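Local coordinates for protein transcarboxylase 5S subunit (Propionibacterium freudenreichii subsp. shermanii, PDB 1RQB) that transfers a carboxyl group from the biotin of the 1.3S subunit to pyruvate, forming oxaloacetate, at a cobalt site in a TIM barrel, at residues Val178-Ile192 / Ala212-Asn224. Residues are numbered along the deposited sequence; the frame is centred on the assembly and turned at random.
Sequences VKLAGQLLDMGADSI and AIKDTYGQKTQIN
Two neighbouring helix-to-strand units of the barrel pack side by side here: helix 178-186 lies against helix 212-217, and beneath them Ile192 pairs in parallel with Ile223. The helix axes approach to 9.9 Å and run at 52° to each other, their side chains meshing as knobs into holes. Val178 enters between Ala212, Ile213, Thr216 and Tyr217. Its CG1, anti to the backbone N (chi1 171°), meets Thr216 tip to tip and lies 3.8 Å from Tyr217 CE1, whereas CG2 touches Ala212 CB at 3.6 Å. In return, Tyr217 enters the hole formed by Val178, Ala181, Gly182 and Leu185. Its OH donates to Val178 O (2.9 Å), which sits at the ring edge, near the ring plane; the hydroxyl approaches from above the carbonyl plane, opposite the face used by the helical N-H of Gly182. Tyr217 CZ comes within 3.4 Å of Gly182 CA, a close fit over the bare backbone of the glycine. Leu185 CD1 rests over one ring face in a CH-pi contact, and Thr216 CG2 lies over the centre of the other. A phenylalanine in place of Tyr217 would probably lose the hydroxyl's hold on Val178 O, leaving that oxygen to the helical bond from Gly182. Below, Ile192 N donates to Gln222 O and Asn224 N to Ile192 O, both at 2.9 Å and nearly straight. One water extends the pairing, donating to Asp190 O and accepting from Gln222 N. The extended Gln222 side chain runs past Ser191 CB, and its OE1 receives Asn224 ND2 in plane, on a lone pair. Ser191 OG is bound by His159 and Gln161 of the preceding strand. Parallel strands backed by adjacent helices make up a TIM barrel; here the strand of Asn224 leads to cobalt ligand His226.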
ATOM      1  N   VAL A 178       4.455  28.233   5.806  1.00 16.13           N
ATOM      2  CA  VAL A 178       4.212  29.327   4.855  1.00 15.77           C
ATOM      3  C   VAL A 178       5.368  30.328   4.936  1.00 16.02           C
ATOM      4  O   VAL A 178       5.802  30.880   3.926  1.00 16.73           O
ATOM      5  CB  VAL A 178       2.870  30.048   5.169  1.00 20.29           C
ATOM      6  CG1 VAL A 178       2.731  31.314   4.338  1.00 19.02           C
ATOM      7  CG2 VAL A 178       1.706  29.118   4.872  1.00 18.11           C
ATOM      8  N   LYS A 179       5.865  30.555   6.151  1.00 15.30           N
ATOM      9  CA  LYS A 179       6.990  31.476   6.369  1.00 16.74           C
ATOM     10  C   LYS A 179       8.243  30.924   5.686  1.00 16.66           C
ATOM     11  O   LYS A 179       8.969  31.655   5.013  1.00 16.20           O
ATOM     12  CB  LYS A 179       7.260  31.645   7.872  1.00 16.95           C
ATOM     13  CG  LYS A 179       8.557  32.401   8.199  1.00 22.62           C
ATOM     14  CD  LYS A 179       8.815  32.427   9.704  1.00 28.53           C
ATOM     15  CE  LYS A 179      10.186  32.996  10.032  1.00 32.05           C
ATOM     16  NZ  LYS A 179      10.411  34.352   9.465  1.00 41.23           N
ATOM     17  N   LEU A 180       8.498  29.631   5.875  1.00 16.49           N
ATOM     18  CA  LEU A 180       9.677  28.982   5.280  1.00 17.52           C
ATOM     19  C   LEU A 180       9.599  29.055   3.754  1.00 13.21           C
ATOM     20  O   LEU A 180      10.592  29.337   3.087  1.00 17.22           O
ATOM     21  CB  LEU A 180       9.772  27.515   5.719  1.00 20.13           C
ATOM     22  CG  LEU A 180      10.928  27.137   6.641  1.00 31.82           C
ATOM     23  CD1 LEU A 180      10.920  25.624   6.847  1.00 32.59           C
ATOM     24  CD2 LEU A 180      12.256  27.581   6.019  1.00 32.96           C
ATOM     25  N   ALA A 181       8.422  28.782   3.201  1.00 13.82           N
ATOM     26  CA  ALA A 181       8.255  28.851   1.741  1.00 14.82           C
ATOM     27  C   ALA A 181       8.661  30.243   1.249  1.00 14.77           C
ATOM     28  O   ALA A 181       9.312  30.383   0.215  1.00 13.88           O
ATOM     29  CB  ALA A 181       6.805  28.566   1.363  1.00 13.31           C
ATOM     30  N   GLY A 182       8.265  31.272   1.994  1.00 16.90           N
ATOM     31  CA  GLY A 182       8.590  32.641   1.608  1.00 16.44           C
ATOM     32  C   GLY A 182      10.086  32.902   1.611  1.00 16.29           C
ATOM     33  O   GLY A 182      10.610  33.581   0.728  1.00 18.71           O
ATOM     34  N   GLN A 183      10.777  32.368   2.611  1.00 13.17           N
ATOM     35  CA  GLN A 183      12.234  32.543   2.699  1.00 15.99           C
ATOM     36  C   GLN A 183      12.912  31.829   1.529  1.00 19.35           C
ATOM     37  O   GLN A 183      13.906  32.313   0.990  1.00 17.36           O
ATOM     38  CB  GLN A 183      12.760  31.993   4.022  1.00 18.27           C
ATOM     39  CG  GLN A 183      12.229  32.741   5.234  1.00 23.60           C
ATOM     40  CD  GLN A 183      12.590  32.068   6.535  1.00 27.32           C
ATOM     41  OE1 GLN A 183      12.169  30.945   6.809  1.00 30.44           O
ATOM     42  NE2 GLN A 183      13.371  32.755   7.353  1.00 36.66           N
ATOM     43  N   LEU A 184      12.371  30.685   1.123  1.00 15.92           N
ATOM     44  CA  LEU A 184      12.975  29.946   0.003  1.00 18.06           C
ATOM     45  C   LEU A 184      12.753  30.710  -1.305  1.00 17.72           C
ATOM     46  O   LEU A 184      13.655  30.812  -2.136  1.00 17.19           O
ATOM     47  CB  LEU A 184      12.375  28.544  -0.087  1.00 15.53           C
ATOM     48  CG  LEU A 184      12.736  27.659   1.107  1.00 20.06           C
ATOM     49  CD1 LEU A 184      11.974  26.340   1.032  1.00 19.00           C
ATOM     50  CD2 LEU A 184      14.241  27.414   1.109  1.00 20.90           C
ATOM     51  N   LEU A 185      11.551  31.240  -1.500  1.00 13.79           N
ATOM     52  CA  LEU A 185      11.271  32.002  -2.726  1.00 20.66           C
ATOM     53  C   LEU A 185      12.158  33.249  -2.764  1.00 22.21           C
ATOM     54  O   LEU A 185      12.584  33.685  -3.832  1.00 22.32           O
ATOM     55  CB  LEU A 185       9.809  32.435  -2.768  1.00 16.51           C
ATOM     56  CG  LEU A 185       8.766  31.338  -2.941  1.00 20.37           C
ATOM     57  CD1 LEU A 185       7.390  31.917  -2.638  1.00 22.04           C
ATOM     58  CD2 LEU A 185       8.829  30.768  -4.365  1.00 16.41           C
ATOM     59  N   ASP A 186      12.441  33.815  -1.594  1.00 25.03           N
ATOM     60  CA  ASP A 186      13.267  35.030  -1.511  1.00 29.68           C
ATOM     61  C   ASP A 186      14.716  34.737  -1.906  1.00 31.30           C
ATOM     62  O   ASP A 186      15.424  35.629  -2.369  1.00 28.25           O
ATOM     63  CB  ASP A 186      13.229  35.629  -0.101  1.00 32.29           C
ATOM     64  CG  ASP A 186      11.922  36.338   0.195  1.00 37.55           C
ATOM     65  OD1 ASP A 186      11.170  36.631  -0.763  1.00 37.89           O
ATOM     66  OD2 ASP A 186      11.652  36.612   1.386  1.00 45.90           O
HETATM   67  N   MSE A 187      15.167  33.500  -1.724  1.00 28.28           N
HETATM   68  CA  MSE A 187      16.551  33.189  -2.104  1.00 32.34           C
HETATM   69  C   MSE A 187      16.611  32.556  -3.496  1.00 30.63           C
HETATM   70  O   MSE A 187      17.518  31.784  -3.803  1.00 32.01           O
HETATM   71  CB  MSE A 187      17.235  32.320  -1.051  1.00 33.91           C
HETATM   72  CG  MSE A 187      16.559  31.030  -0.691  1.00 47.72           C
HETATM   73 SE   MSE A 187      17.550  30.247   0.787  1.00 59.15          SE
HETATM   74  CE  MSE A 187      17.281  31.629   2.112  1.00 51.52           C
ATOM     75  N   GLY A 188      15.626  32.896  -4.327  1.00 25.80           N
ATOM     76  CA  GLY A 188      15.597  32.440  -5.708  1.00 26.58           C
ATOM     77  C   GLY A 188      15.014  31.103  -6.127  1.00 26.02           C
ATOM     78  O   GLY A 188      15.172  30.714  -7.284  1.00 25.29           O
ATOM     79  N   ALA A 189      14.333  30.405  -5.228  1.00 22.22           N
ATOM     80  CA  ALA A 189      13.765  29.093  -5.573  1.00 19.35           C
ATOM     81  C   ALA A 189      12.819  29.206  -6.770  1.00 19.33           C
ATOM     82  O   ALA A 189      11.978  30.102  -6.842  1.00 19.29           O
ATOM     83  CB  ALA A 189      13.014  28.503  -4.362  1.00 18.80           C
ATOM     84  N   ASP A 190      12.967  28.286  -7.713  1.00 13.13           N
ATOM     85  CA  ASP A 190      12.091  28.228  -8.892  1.00 16.56           C
ATOM     86  C   ASP A 190      10.839  27.438  -8.507  1.00 15.02           C
ATOM     87  O   ASP A 190       9.783  27.561  -9.123  1.00 17.06           O
ATOM     88  CB  ASP A 190      12.809  27.528 -10.046  1.00 21.35           C
ATOM     89  CG  ASP A 190      14.007  28.313 -10.529  1.00 25.72           C
ATOM     90  OD1 ASP A 190      13.794  29.452 -10.988  1.00 29.98           O
ATOM     91  OD2 ASP A 190      15.150  27.810 -10.440  1.00 21.50           O
ATOM     92  N   SER A 191      10.978  26.611  -7.484  1.00 15.73           N
ATOM     93  CA  SER A 191       9.842  25.821  -6.986  1.00 15.63           C
ATOM     94  C   SER A 191      10.111  25.434  -5.529  1.00 11.89           C
ATOM     95  O   SER A 191      11.231  25.538  -5.033  1.00 11.98           O
ATOM     96  CB  SER A 191       9.624  24.571  -7.855  1.00 16.66           C
ATOM     97  OG  SER A 191      10.719  23.669  -7.776  1.00 18.14           O
ATOM     98  N   ILE A 192       9.058  25.019  -4.846  1.00 12.02           N
ATOM     99  CA  ILE A 192       9.152  24.606  -3.440  1.00 12.98           C
ATOM    100  C   ILE A 192       8.794  23.122  -3.348  1.00 13.70           C
ATOM    101  O   ILE A 192       7.798  22.686  -3.922  1.00 13.47           O
ATOM    102  CB  ILE A 192       8.136  25.357  -2.558  1.00 15.65           C
ATOM    103  CG1 ILE A 192       8.446  26.856  -2.559  1.00 18.99           C
ATOM    104  CG2 ILE A 192       8.168  24.791  -1.123  1.00 17.86           C
ATOM    105  CD1 ILE A 192       9.786  27.184  -1.966  1.00 19.73           C
ATOM    106  N   ALA A 212      -2.459  27.166   1.801  1.00 11.92           N
ATOM    107  CA  ALA A 212      -1.958  28.392   2.440  1.00 15.12           C
ATOM    108  C   ALA A 212      -0.776  28.976   1.665  1.00 17.56           C
ATOM    109  O   ALA A 212      -0.642  30.194   1.554  1.00 15.49           O
ATOM    110  CB  ALA A 212      -1.567  28.122   3.897  1.00 13.08           C
ATOM    111  N   ILE A 213       0.090  28.120   1.137  1.00 12.85           N
ATOM    112  CA  ILE A 213       1.248  28.609   0.373  1.00 13.70           C
ATOM    113  C   ILE A 213       0.765  29.260  -0.924  1.00 15.88           C
ATOM    114  O   ILE A 213       1.196  30.359  -1.275  1.00 15.49           O
ATOM    115  CB  ILE A 213       2.240  27.455   0.059  1.00 11.11           C
ATOM    116  CG1 ILE A 213       2.892  26.978   1.365  1.00 14.69           C
ATOM    117  CG2 ILE A 213       3.338  27.946  -0.900  1.00 14.24           C
ATOM    118  CD1 ILE A 213       3.862  25.777   1.211  1.00 14.58           C
ATOM    119  N   LYS A 214      -0.148  28.581  -1.616  1.00 12.17           N
ATOM    120  CA  LYS A 214      -0.710  29.085  -2.878  1.00 17.14           C
ATOM    121  C   LYS A 214      -1.454  30.403  -2.646  1.00 19.19           C
ATOM    122  O   LYS A 214      -1.331  31.330  -3.444  1.00 16.54           O
ATOM    123  CB  LYS A 214      -1.691  28.067  -3.482  1.00 17.02           C
ATOM    124  CG  LYS A 214      -1.070  26.775  -4.074  1.00 15.97           C
ATOM    125  CD  LYS A 214      -0.379  27.061  -5.384  1.00 19.98           C
ATOM    126  CE  LYS A 214       0.198  25.794  -6.001  1.00 20.59           C
ATOM    127  NZ  LYS A 214       0.512  25.981  -7.442  1.00 21.66           N
ATOM    128  N   ASP A 215      -2.243  30.478  -1.570  1.00 19.16           N
ATOM    129  CA  ASP A 215      -3.025  31.689  -1.273  1.00 19.07           C
ATOM    130  C   ASP A 215      -2.104  32.857  -0.912  1.00 21.23           C
ATOM    131  O   ASP A 215      -2.397  34.008  -1.230  1.00 22.76           O
ATOM    132  CB  ASP A 215      -3.977  31.481  -0.087  1.00 23.00           C
ATOM    133  CG  ASP A 215      -5.196  30.625  -0.428  1.00 26.93           C
ATOM    134  OD1 ASP A 215      -5.596  30.579  -1.611  1.00 29.54           O
ATOM    135  OD2 ASP A 215      -5.771  30.014   0.503  1.00 30.06           O
ATOM    136  N   THR A 216      -0.994  32.558  -0.247  1.00 18.47           N
ATOM    137  CA  THR A 216      -0.069  33.602   0.214  1.00 19.41           C
ATOM    138  C   THR A 216       0.888  34.068  -0.885  1.00 21.83           C
ATOM    139  O   THR A 216       1.148  35.263  -1.010  1.00 17.98           O
ATOM    140  CB  THR A 216       0.772  33.105   1.400  1.00 17.28           C
ATOM    141  OG1 THR A 216      -0.101  32.751   2.476  1.00 18.85           O
ATOM    142  CG2 THR A 216       1.736  34.182   1.870  1.00 20.24           C
ATOM    143  N   TYR A 217       1.400  33.153  -1.700  1.00 17.62           N
ATOM    144  CA  TYR A 217       2.394  33.572  -2.697  1.00 16.22           C
ATOM    145  C   TYR A 217       1.863  33.527  -4.131  1.00 18.51           C
ATOM    146  O   TYR A 217       2.561  33.944  -5.054  1.00 18.69           O
ATOM    147  CB  TYR A 217       3.648  32.718  -2.538  1.00 15.54           C
ATOM    148  CG  TYR A 217       4.242  32.887  -1.169  1.00 13.79           C
ATOM    149  CD1 TYR A 217       4.127  31.891  -0.205  1.00 18.89           C
ATOM    150  CD2 TYR A 217       4.883  34.086  -0.810  1.00 18.09           C
ATOM    151  CE1 TYR A 217       4.632  32.078   1.081  1.00 17.55           C
ATOM    152  CE2 TYR A 217       5.389  34.282   0.478  1.00 18.41           C
ATOM    153  CZ  TYR A 217       5.258  33.276   1.412  1.00 17.15           C
ATOM    154  OH  TYR A 217       5.732  33.464   2.686  1.00 18.38           O
ATOM    155  N   GLY A 218       0.640  33.044  -4.326  1.00 17.73           N
ATOM    156  CA  GLY A 218       0.082  33.011  -5.671  1.00 18.70           C
ATOM    157  C   GLY A 218       0.012  31.646  -6.336  1.00 21.39           C
ATOM    158  O   GLY A 218       0.842  30.773  -6.087  1.00 17.65           O
ATOM    159  N   GLN A 219      -0.970  31.473  -7.212  1.00 19.36           N
ATOM    160  CA  GLN A 219      -1.164  30.192  -7.907  1.00 25.46           C
ATOM    161  C   GLN A 219       0.045  29.866  -8.788  1.00 24.04           C
ATOM    162  O   GLN A 219       0.245  28.709  -9.154  1.00 24.66           O
ATOM    163  CB  GLN A 219      -2.437  30.239  -8.759  1.00 24.69           C
ATOM    164  CG  GLN A 219      -3.677  30.559  -7.940  1.00 37.42           C
ATOM    165  CD  GLN A 219      -3.885  29.582  -6.791  1.00 42.25           C
ATOM    166  OE1 GLN A 219      -4.207  29.979  -5.671  1.00 42.85           O
ATOM    167  NE2 GLN A 219      -3.711  28.291  -7.072  1.00 46.30           N
ATOM    168  N   LYS A 220       0.862  30.866  -9.112  1.00 23.06           N
ATOM    169  CA  LYS A 220       2.036  30.627  -9.965  1.00 23.31           C
ATOM    170  C   LYS A 220       3.141  29.932  -9.164  1.00 22.92           C
ATOM    171  O   LYS A 220       4.126  29.468  -9.736  1.00 21.95           O
ATOM    172  CB  LYS A 220       2.593  31.947 -10.512  1.00 28.16           C
ATOM    173  CG  LYS A 220       3.219  32.850  -9.436  1.00 33.39           C
ATOM    174  CD  LYS A 220       3.829  34.110 -10.035  1.00 39.19           C
ATOM    175  CE  LYS A 220       4.539  34.946  -8.974  1.00 39.14           C
ATOM    176  NZ  LYS A 220       3.625  35.366  -7.877  1.00 41.86           N
ATOM    177  N   THR A 221       3.006  29.877  -7.841  1.00 15.23           N
ATOM    178  CA  THR A 221       4.032  29.235  -7.006  1.00 16.15           C
ATOM    179  C   THR A 221       4.020  27.727  -7.265  1.00 15.94           C
ATOM    180  O   THR A 221       3.035  27.053  -6.970  1.00 16.67           O
ATOM    181  CB  THR A 221       3.766  29.480  -5.501  1.00 17.24           C
ATOM    182  OG1 THR A 221       3.635  30.888  -5.258  1.00 22.06           O
ATOM    183  CG2 THR A 221       4.914  28.950  -4.665  1.00 14.73           C
ATOM    184  N   GLN A 222       5.108  27.198  -7.823  1.00 11.39           N
ATOM    185  CA  GLN A 222       5.177  25.760  -8.124  1.00 16.64           C
ATOM    186  C   GLN A 222       5.547  24.966  -6.870  1.00 11.74           C
ATOM    187  O   GLN A 222       6.561  25.225  -6.224  1.00 12.56           O
ATOM    188  CB  GLN A 222       6.206  25.444  -9.222  1.00 17.64           C
ATOM    189  CG  GLN A 222       6.366  23.925  -9.407  1.00 22.18           C
ATOM    190  CD  GLN A 222       7.303  23.508 -10.532  1.00 27.96           C
ATOM    191  OE1 GLN A 222       7.781  22.375 -10.553  1.00 26.58           O
ATOM    192  NE2 GLN A 222       7.550  24.412 -11.477  1.00 22.13           N
ATOM    193  N   ILE A 223       4.706  23.996  -6.539  1.00 12.67           N
ATOM    194  CA  ILE A 223       4.954  23.142  -5.369  1.00 12.54           C
ATOM    195  C   ILE A 223       4.963  21.677  -5.810  1.00 11.95           C
ATOM    196  O   ILE A 223       4.071  21.231  -6.530  1.00 10.78           O
ATOM    197  CB  ILE A 223       3.868  23.324  -4.295  1.00 14.51           C
ATOM    198  CG1 ILE A 223       3.810  24.790  -3.847  1.00 15.20           C
ATOM    199  CG2 ILE A 223       4.185  22.449  -3.105  1.00 14.66           C
ATOM    200  CD1 ILE A 223       2.576  25.136  -3.028  1.00 15.22           C
ATOM    201  N   ASN A 224       6.002  20.959  -5.394  1.00  7.30           N
ATOM    202  CA  ASN A 224       6.171  19.527  -5.681  1.00  8.87           C
ATOM    203  C   ASN A 224       6.044  18.780  -4.351  1.00  9.84           C
ATOM    204  O   ASN A 224       6.698  19.138  -3.374  1.00 11.05           O
ATOM    205  CB  ASN A 224       7.562  19.249  -6.264  1.00 14.03           C
ATOM    206  CG  ASN A 224       7.738  19.755  -7.697  1.00 18.73           C
ATOM    207  OD1 ASN A 224       8.462  19.153  -8.489  1.00 20.51           O
ATOM    208  ND2 ASN A 224       7.101  20.864  -8.023  1.00 10.26           N
TER
HETATM  209  O   HOH W   1       7.463  28.684  -8.391  1.00 24.55           O